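Local coordinates for 3-methylaspartate ammonia-lyase (PDB 1KKO), which catalyses the reversible anti elimination of ammonia from (2S,3S)-3-methyl-L-aspartate, giving mesaconate, with magnesium as cofactor, at residues P282-M287 against V317-A322; I185-D190 against G390-L395; F17-A22 against D37-G42. One frame throughout, in Å; residues are numbered along the deposited sequence.

Interaction 1: residues P282-M287 against V317-A322; sequences PDQIRM and VDFTDA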
loop_
_atom_site.group_PDB
_atom_site.type_symbol
_atom_site.label_atom_id
_atom_site.label_comp_id
_atom_site.label_asym_id
_atom_site.label_seq_id
_atom_site.Cartn_x
_atom_site.Cartn_y
_atom_site.Cartn_z
ATOM N N PRO A 282 24.637 25.625 1.065
ATOM C CA PRO A 282 25.127 26.724 0.219
ATOM C C PRO A 282 25.850 26.255 -1.049
ATOM O O PRO A 282 25.615 26.813 -2.127
ATOM C CB PRO A 282 26.062 27.510 1.145
ATOM C CG PRO A 282 25.690 27.115 2.507
ATOM C CD PRO A 282 25.160 25.703 2.435
ATOM N N ASP A 283 26.711 25.248 -0.937
ATOM C CA ASP A 283 27.413 24.745 -2.110
ATOM C C ASP A 283 26.458 24.029 -3.073
ATOM O O ASP A 283 26.666 24.058 -4.276
ATOM C CB ASP A 283 28.550 23.796 -1.720
ATOM C CG ASP A 283 29.711 24.507 -1.042
ATOM O OD1 ASP A 283 29.818 25.751 -1.146
ATOM O OD2 ASP A 283 30.562 23.876 -0.396
ATOM N N GLN A 284 25.431 23.370 -2.538
ATOM C CA GLN A 284 24.464 22.672 -3.379
ATOM C C GLN A 284 23.688 23.679 -4.239
ATOM O O GLN A 284 23.503 23.473 -5.434
ATOM C CB GLN A 284 23.518 21.837 -2.517
ATOM C CG GLN A 284 22.555 20.972 -3.309
ATOM C CD GLN A 284 23.231 19.875 -4.097
ATOM O OE1 GLN A 284 24.409 19.573 -3.878
ATOM N NE2 GLN A 284 22.483 19.239 -4.993
ATOM N N ILE A 285 23.263 24.772 -3.618
ATOM C CA ILE A 285 22.547 25.819 -4.336
ATOM C C ILE A 285 23.429 26.377 -5.457
ATOM O O ILE A 285 23.000 26.491 -6.612
ATOM C CB ILE A 285 22.102 26.930 -3.365
ATOM C CG1 ILE A 285 20.996 26.395 -2.447
ATOM C CG2 ILE A 285 21.628 28.168 -4.129
ATOM C CD1 ILE A 285 20.566 27.360 -1.394
ATOM N N ARG A 286 24.679 26.686 -5.125
ATOM C CA ARG A 286 25.591 27.226 -6.133
ATOM C C ARG A 286 25.832 26.243 -7.280
ATOM O O ARG A 286 25.842 26.616 -8.451
ATOM C CB ARG A 286 26.909 27.628 -5.489
ATOM C CG ARG A 286 26.856 29.005 -4.887
ATOM C CD ARG A 286 28.199 29.489 -4.411
ATOM N NE ARG A 286 28.606 28.759 -3.219
ATOM C CZ ARG A 286 28.310 29.113 -1.977
ATOM N NH1 ARG A 286 28.735 28.367 -0.966
ATOM N NH2 ARG A 286 27.592 30.204 -1.728
HETATM N N MSE A 287 25.997 24.972 -6.948
HETATM C CA MSE A 287 26.240 23.974 -7.958
HETATM C C MSE A 287 25.057 23.787 -8.907
HETATM O O MSE A 287 25.216 23.717 -10.123
HETATM C CB MSE A 287 26.527 22.660 -7.267
HETATM C CG MSE A 287 26.577 21.510 -8.198
HETATM SE SE MSE A 287 28.165 21.475 -9.261
HETATM C CE MSE A 287 29.405 22.342 -8.118
ATOM N N VAL A 317 12.642 27.964 0.073
ATOM C CA VAL A 317 12.691 29.386 -0.250
ATOM C C VAL A 317 14.075 29.755 -0.779
ATOM O O VAL A 317 14.189 30.451 -1.796
ATOM C CB VAL A 317 12.329 30.220 0.987
ATOM C CG1 VAL A 317 12.687 31.686 0.800
ATOM C CG2 VAL A 317 10.857 30.071 1.291
ATOM N N ASP A 318 15.124 29.269 -0.122
ATOM C CA ASP A 318 16.495 29.597 -0.520
ATOM C C ASP A 318 16.859 29.037 -1.898
ATOM O O ASP A 318 17.484 29.726 -2.720
ATOM C CB ASP A 318 17.480 29.101 0.538
ATOM C CG ASP A 318 17.363 29.842 1.859
ATOM O OD1 ASP A 318 16.796 30.956 1.909
ATOM O OD2 ASP A 318 17.830 29.371 2.909
ATOM N N PHE A 319 16.488 27.785 -2.164
ATOM C CA PHE A 319 16.746 27.213 -3.477
ATOM C C PHE A 319 15.968 27.959 -4.567
ATOM O O PHE A 319 16.467 28.146 -5.678
ATOM C CB PHE A 319 16.412 25.715 -3.514
ATOM C CG PHE A 319 17.506 24.812 -2.993
ATOM C CD1 PHE A 319 17.745 24.686 -1.636
ATOM C CD2 PHE A 319 18.264 24.075 -3.871
ATOM C CE1 PHE A 319 18.737 23.845 -1.173
ATOM C CE2 PHE A 319 19.257 23.229 -3.408
ATOM C CZ PHE A 319 19.481 23.111 -2.065
ATOM N N THR A 320 14.738 28.343 -4.251
ATOM C CA THR A 320 13.895 29.096 -5.170
ATOM C C THR A 320 14.455 30.487 -5.463
ATOM O O THR A 320 14.588 30.875 -6.620
ATOM C CB THR A 320 12.495 29.198 -4.575
ATOM O OG1 THR A 320 11.928 27.881 -4.482
ATOM C CG2 THR A 320 11.556 29.997 -5.483
ATOM N N ASP A 321 14.806 31.220 -4.414
ATOM C CA ASP A 321 15.276 32.594 -4.584
ATOM C C ASP A 321 16.544 32.653 -5.407
ATOM O O ASP A 321 16.804 33.647 -6.063
ATOM C CB ASP A 321 15.560 33.225 -3.234
ATOM C CG ASP A 321 14.315 33.535 -2.443
ATOM O OD1 ASP A 321 13.201 33.455 -3.000
ATOM O OD2 ASP A 321 14.385 33.898 -1.248
ATOM N N ALA A 322 17.352 31.606 -5.338
ATOM C CA ALA A 322 18.604 31.553 -6.073
ATOM C C ALA A 322 18.421 31.194 -7.553
ATOM O O ALA A 322 19.376 31.238 -8.317
ATOM C CB ALA A 322 19.523 30.539 -5.414
#

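Interaction 2: residues I185-D190 against G390-L395; sequences ILKGVD and GFDEGL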
loop_
_atom_site.group_PDB
_atom_site.type_symbol
_atom_site.label_atom_id
_atom_site.label_comp_id
_atom_site.label_asym_id
_atom_site.label_seq_id
_atom_site.Cartn_x
_atom_site.Cartn_y
_atom_site.Cartn_z
ATOM N N ILE A 185 3.374 1.782 -17.032
ATOM C CA ILE A 185 2.760 1.966 -18.347
ATOM C C ILE A 185 1.355 1.358 -18.338
ATOM O O ILE A 185 0.394 1.977 -18.803
ATOM C CB ILE A 185 3.615 1.326 -19.457
ATOM C CG1 ILE A 185 4.942 2.067 -19.602
ATOM C CG2 ILE A 185 2.846 1.300 -20.768
ATOM C CD1 ILE A 185 6.005 1.279 -20.326
ATOM N N LEU A 186 1.221 0.156 -17.778
ATOM C CA LEU A 186 -0.091 -0.490 -17.700
ATOM C C LEU A 186 -1.094 0.371 -16.958
ATOM O O LEU A 186 -2.280 0.330 -17.259
ATOM C CB LEU A 186 -0.017 -1.859 -17.021
ATOM C CG LEU A 186 0.586 -2.986 -17.855
ATOM C CD1 LEU A 186 0.748 -4.257 -17.053
ATOM C CD2 LEU A 186 -0.278 -3.232 -19.082
ATOM N N LYS A 187 -0.622 1.118 -15.959
ATOM C CA LYS A 187 -1.500 1.959 -15.143
ATOM C C LYS A 187 -1.464 3.450 -15.511
ATOM O O LYS A 187 -1.914 4.294 -14.740
ATOM C CB LYS A 187 -1.229 1.706 -13.658
ATOM C CG LYS A 187 -1.684 0.299 -13.272
ATOM C CD LYS A 187 -1.508 -0.050 -11.820
ATOM C CE LYS A 187 -2.181 -1.375 -11.492
ATOM N NZ LYS A 187 -1.887 -1.837 -10.090
ATOM N N GLY A 188 -0.950 3.749 -16.708
ATOM C CA GLY A 188 -0.988 5.081 -17.291
ATOM C C GLY A 188 -0.394 6.182 -16.442
ATOM O O GLY A 188 -0.890 7.308 -16.426
ATOM N N VAL A 189 0.711 5.883 -15.777
ATOM C CA VAL A 189 1.286 6.836 -14.839
ATOM C C VAL A 189 1.803 8.085 -15.556
ATOM O O VAL A 189 2.420 7.995 -16.617
ATOM C CB VAL A 189 2.357 6.153 -13.981
ATOM C CG1 VAL A 189 3.036 7.132 -13.051
ATOM C CG2 VAL A 189 1.711 5.044 -13.168
ATOM N N ASP A 190 1.548 9.253 -14.980
ATOM C CA ASP A 190 1.893 10.515 -15.640
ATOM C C ASP A 190 3.392 10.777 -15.748
ATOM O O ASP A 190 3.848 11.361 -16.730
ATOM C CB ASP A 190 1.282 11.703 -14.896
ATOM C CG ASP A 190 -0.201 11.559 -14.645
ATOM O OD1 ASP A 190 -0.966 11.336 -15.609
ATOM O OD2 ASP A 190 -0.682 11.687 -13.506
ATOM N N GLY A 390 6.320 -1.029 -3.727
ATOM C CA GLY A 390 5.600 -1.900 -4.636
ATOM C C GLY A 390 4.949 -1.179 -5.795
ATOM O O GLY A 390 4.562 -1.815 -6.779
ATOM N N PHE A 391 4.844 0.146 -5.669
ATOM C CA PHE A 391 4.210 1.058 -6.624
ATOM C C PHE A 391 2.685 0.906 -6.705
ATOM O O PHE A 391 1.947 1.887 -6.596
ATOM C CB PHE A 391 4.828 0.989 -8.033
ATOM C CG PHE A 391 3.926 1.565 -9.077
ATOM C CD1 PHE A 391 3.196 0.731 -9.906
ATOM C CD2 PHE A 391 3.720 2.939 -9.176
ATOM C CE1 PHE A 391 2.316 1.240 -10.808
ATOM C CE2 PHE A 391 2.824 3.435 -10.095
ATOM C CZ PHE A 391 2.131 2.579 -10.903
ATOM N N ASP A 392 2.203 -0.313 -6.885
ATOM C CA ASP A 392 0.769 -0.514 -7.085
ATOM C C ASP A 392 -0.038 0.028 -5.926
ATOM O O ASP A 392 -1.084 0.670 -6.108
ATOM C CB ASP A 392 0.460 -2.000 -7.250
ATOM C CG ASP A 392 1.195 -2.618 -8.376
ATOM O OD1 ASP A 392 0.928 -2.226 -9.540
ATOM O OD2 ASP A 392 2.065 -3.502 -8.166
ATOM N N GLU A 393 0.433 -0.267 -4.723
ATOM C CA GLU A 393 -0.262 0.136 -3.516
ATOM C C GLU A 393 -0.293 1.651 -3.385
ATOM O O GLU A 393 -1.329 2.229 -3.085
ATOM C CB GLU A 393 0.392 -0.500 -2.300
ATOM C CG GLU A 393 0.355 -2.025 -2.293
ATOM C CD GLU A 393 1.588 -2.702 -2.874
ATOM O OE1 GLU A 393 1.998 -3.739 -2.303
ATOM O OE2 GLU A 393 2.125 -2.245 -3.903
ATOM N N GLY A 394 0.845 2.298 -3.588
ATOM C CA GLY A 394 0.890 3.750 -3.512
ATOM C C GLY A 394 -0.009 4.384 -4.554
ATOM O O GLY A 394 -0.632 5.409 -4.285
ATOM N N LEU A 395 -0.083 3.814 -5.748
ATOM C CA LEU A 395 -0.929 4.415 -6.765
ATOM C C LEU A 395 -2.389 4.287 -6.333
ATOM O O LEU A 395 -3.172 5.230 -6.440
ATOM C CB LEU A 395 -0.718 3.767 -8.136
ATOM C CG LEU A 395 -1.606 4.373 -9.229
ATOM C CD1 LEU A 395 -1.160 5.789 -9.601
ATOM C CD2 LEU A 395 -1.639 3.458 -10.451
HETATM O O HOH W 1 -2.433 0.416 -8.450
#

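Interaction 3: residues F17-A22 against D37-G42; sequences FDDQQA and DPVTPG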
loop_
_atom_site.group_PDB
_atom_site.type_symbol
_atom_site.label_atom_id
_atom_site.label_comp_id
_atom_site.label_asym_id
_atom_site.label_seq_id
_atom_site.Cartn_x
_atom_site.Cartn_y
_atom_site.Cartn_z
ATOM N N PHE A 17 13.986 2.109 7.360
ATOM C CA PHE A 17 15.001 3.122 7.605
ATOM C C PHE A 17 16.325 2.507 7.181
ATOM O O PHE A 17 16.700 1.449 7.693
ATOM C CB PHE A 17 15.085 3.480 9.084
ATOM C CG PHE A 17 13.883 4.206 9.613
ATOM C CD1 PHE A 17 13.529 5.433 9.095
ATOM C CD2 PHE A 17 13.125 3.672 10.637
ATOM C CE1 PHE A 17 12.431 6.103 9.586
ATOM C CE2 PHE A 17 12.041 4.364 11.127
ATOM C CZ PHE A 17 11.694 5.564 10.590
ATOM N N ASP A 18 17.012 3.170 6.256
ATOM C CA ASP A 18 18.294 2.700 5.754
ATOM C C ASP A 18 19.374 3.708 6.089
ATOM O O ASP A 18 19.183 4.919 5.943
ATOM C CB ASP A 18 18.251 2.564 4.244
ATOM C CG ASP A 18 17.542 1.323 3.768
ATOM O OD1 ASP A 18 17.261 0.419 4.584
ATOM O OD2 ASP A 18 17.237 1.204 2.563
ATOM N N ASP A 19 20.511 3.187 6.527
ATOM C CA ASP A 19 21.671 4.009 6.824
ATOM C C ASP A 19 22.357 4.280 5.482
ATOM O O ASP A 19 23.160 3.476 5.007
ATOM C CB ASP A 19 22.559 3.253 7.798
ATOM C CG ASP A 19 23.759 4.036 8.226
ATOM O OD1 ASP A 19 24.164 4.960 7.496
ATOM O OD2 ASP A 19 24.338 3.748 9.288
ATOM N N GLN A 20 21.992 5.393 4.846
ATOM C CA GLN A 20 22.460 5.723 3.507
ATOM C C GLN A 20 23.974 5.803 3.457
ATOM O O GLN A 20 24.585 5.380 2.477
ATOM C CB GLN A 20 21.877 7.053 3.034
ATOM C CG GLN A 20 22.043 7.278 1.559
ATOM C CD GLN A 20 21.435 8.576 1.106
ATOM O OE1 GLN A 20 21.103 9.425 1.925
ATOM N NE2 GLN A 20 21.294 8.739 -0.199
ATOM N N GLN A 21 24.576 6.329 4.514
ATOM C CA GLN A 21 26.022 6.472 4.537
ATOM C C GLN A 21 26.679 5.104 4.512
ATOM O O GLN A 21 27.624 4.892 3.755
ATOM C CB GLN A 21 26.482 7.246 5.759
ATOM C CG GLN A 21 27.976 7.541 5.749
ATOM C CD GLN A 21 28.383 8.395 4.569
ATOM O OE1 GLN A 21 29.136 7.954 3.693
ATOM N NE2 GLN A 21 27.873 9.616 4.524
ATOM N N ALA A 22 26.182 4.181 5.335
ATOM C CA ALA A 22 26.768 2.837 5.404
ATOM C C ALA A 22 26.620 2.116 4.073
ATOM O O ALA A 22 27.516 1.373 3.655
ATOM C CB ALA A 22 26.143 2.036 6.517
ATOM N N ASP A 37 28.407 -2.933 10.129
ATOM C CA ASP A 37 27.865 -2.048 11.142
ATOM C C ASP A 37 27.354 -0.756 10.522
ATOM O O ASP A 37 27.863 -0.297 9.497
ATOM C CB ASP A 37 28.954 -1.695 12.159
ATOM C CG ASP A 37 29.456 -2.899 12.926
ATOM O OD1 ASP A 37 28.682 -3.854 13.139
ATOM O OD2 ASP A 37 30.625 -2.977 13.351
ATOM N N PRO A 38 26.336 -0.160 11.133
ATOM C CA PRO A 38 25.859 1.141 10.686
ATOM C C PRO A 38 26.829 2.201 11.176
ATOM O O PRO A 38 27.633 1.907 12.069
ATOM C CB PRO A 38 24.503 1.279 11.387
ATOM C CG PRO A 38 24.630 0.475 12.597
ATOM C CD PRO A 38 25.573 -0.664 12.284
ATOM N N VAL A 39 26.771 3.388 10.584
ATOM C CA VAL A 39 27.621 4.514 10.988
ATOM C C VAL A 39 26.808 5.758 11.361
ATOM O O VAL A 39 27.296 6.631 12.074
ATOM C CB VAL A 39 28.647 4.892 9.890
ATOM C CG1 VAL A 39 29.608 3.739 9.633
ATOM C CG2 VAL A 39 27.955 5.338 8.602
ATOM N N THR A 40 25.566 5.836 10.895
ATOM C CA THR A 40 24.728 7.001 11.153
ATOM C C THR A 40 24.118 6.933 12.546
ATOM O O THR A 40 23.593 5.900 12.960
ATOM C CB THR A 40 23.634 7.085 10.087
ATOM O OG1 THR A 40 24.232 7.295 8.796
ATOM C CG2 THR A 40 22.733 8.309 10.310
ATOM N N PRO A 41 24.192 8.044 13.275
ATOM C CA PRO A 41 23.680 8.082 14.647
ATOM C C PRO A 41 22.226 7.636 14.717
ATOM O O PRO A 41 21.430 8.026 13.867
ATOM C CB PRO A 41 23.801 9.559 15.050
ATOM C CG PRO A 41 24.624 10.228 14.018
ATOM C CD PRO A 41 24.740 9.336 12.836
ATOM N N GLY A 42 21.908 6.822 15.713
ATOM C CA GLY A 42 20.559 6.326 15.913
ATOM C C GLY A 42 20.389 4.918 15.378
ATOM O O GLY A 42 19.658 4.109 15.948
HETATM O O HOH W 2 22.934 8.117 6.490
#

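Interaction 1: residues P282-M287 against V317-A322
Ile285 turns CG1 anti to its own carbonyl carbon (chi1 -70°), and Phe319 does the same with its ring carbon CG. These two torsions together set the methylene of Ile285 over one face of the Phe319 ring. The evidence for a CH-pi contact is direct: Ile285 CG1 sits 3.5 Å from the centroid of the Phe319 ring and only 6° off the ring normal. The methyl Ile285 CD1 lies over the CD1 side of the ring and also meets Asp318 CB at 4.0 Å. The other branch, CG2, drops toward the C-terminal end of residues 317-322, where Ile285 CG2 and Ala322 CB are 3.4 Å apart, tighter than usual for two methyl groups.

Gln284 meets the same ring differently. Its methylene CG, anti to the backbone N, touches Phe319 CZ at the ring edge, near the plane, at 3.9 Å. The bend at chi2 then directs the amide elsewhere: OE1 accepts from Ala278 N and NE2 donates to Val276 O, both in the loop that precedes helix 281-298.

The two helices are consecutive on the outside of the TIM barrel, following the neighbouring parallel strands 270-273 and 303-306. Their segment axes approach to 10.2 Å and cross at -30°, with the N-to-C directions broadly alike. The Gln284 side chain is about 7 Å from that of Asp307, a magnesium ligand, which places the packing close to the magnesium-binding residues.

Across the interface the contact is wholly apolar. Polar groups at its margins are paired elsewhere, as in the salt bridge from Asp318 OD2 to Lys281 NZ. Cohesion between these segments therefore rests on dispersion, with CG1 over the ring face, CG2 against Ala322 and the Gln284 methylene at the ring edge, rather than on directional bonds or charge.

Interaction 2: residues I185-D190 against G390-L395
Lys187 NZ is surrounded by four acceptors: Asp392 OD1 at 2.9 Å in a salt bridge, a water at 2.8 Å, and Ser13 O and Phe15 O of the second subunit. An ammonium has three N-H groups, which means at least two of the four must share one. The lysine stands where helix 179-186 ends in a Schellman motif, with Gly188 at positive phi as the C-prime residue. Its partner opens helix 392-410, the last helix of the TIM-barrel domain.

Fully extended beyond CG, the lysine chain spans the gap between the two helix ends, and it meets the Asp392 side chain at about a right angle. The ammonium approaches OD1 from above the carboxylate plane, 37° out of it. The water closes a second bridge by donating to Asp392 O at 2.7 Å. Tyr16 OH of the second subunit also bonds Asp392 OD1, while Lys183 pairs with OD2. This buried carboxylate thus has charged partners at both oxygens, which would be expected to keep it ionised.

The aliphatic part of the lysine is packed as well, for Leu395 CD2 lies 3.7 Å from Lys187 CB. Phe391, at the N-cap position, has its side chain about 7 Å from that of the substrate-binding Gln172. Its ring is met at the edge, near its plane, by one methyl of Val189: CG2 stands 3.4 Å from Phe391 CZ.

Interaction 3: residues F17-A22 against D37-G42
Asp19 carries this contact with both carboxylate oxygens, each taking two donors. OD2 is shared by two successive backbone amides: Val39 N at 2.8 Å and Thr40 N at 2.9 Å from Asp19 OD2. Both arrive on the syn side but from opposite faces of the plane. The Thr40 bond is almost straight, with an N-H...O angle of 174°, whereas that from Val39 is bent to 148°.

OD1 is likewise held from opposite faces, in each case well above the plane. Thr40 OG1 donates to Asp19 OD1 at 2.7 Å, and Ala22 N reaches the same OD1 at 3.1 Å in the capping bond of an N-cap residue, at the start of helix 20-24. Asp19 can serve the helix and the loop at once because CG stands anti to the backbone N (chi1 -177°), which places its oxygens between Ala22 N and the amides of Val39 and Thr40.

Thr40 OG1 has a further partner, a water that donates to it at 2.8 Å. That water accepts from Gln21 N at 3.1 Å, satisfying a second amide of the helix's first turn and bridging it to the threonine hydroxyl. Apolar contact is slighter: Val39 CG2 lies 3.6 Å from Gln21 CG, beside the polar cluster.

The arrangement ties the loop between strands 33-34 and 47-59 to the junction of strand 3-18 and helix 20-24, in the N-terminal domain. Four donors, one of them an amide at the N-terminus of helix 20-24, would be expected to stabilise the aspartate as an anion. They should also hold the buried carboxylate in one rotation, and it in turn ties down the backbone at Val39 and Thr40.

Interactions 1 and 2 both belong to the barrel domain but lie on opposite sides of the chain's centre, about 32 Å apart between centres; interaction 3 lies in the N-terminal domain. Interaction 2 is the buried one: there opposite charges of one chain pair, and neutral oxygens of the second subunit complete the hydrogen bonding. Interaction 1 is partly buried and apolar, joining successive barrel helices within one chain. Interaction 3, nearer the surface, satisfies its carboxylate with three backbone amides and a hydroxyl. Interactions 2 and 3 are related across the dimer through strand 3-18: the second subunit's copy supplies partners to interaction 2, while this chain's own leads into residues 17-22.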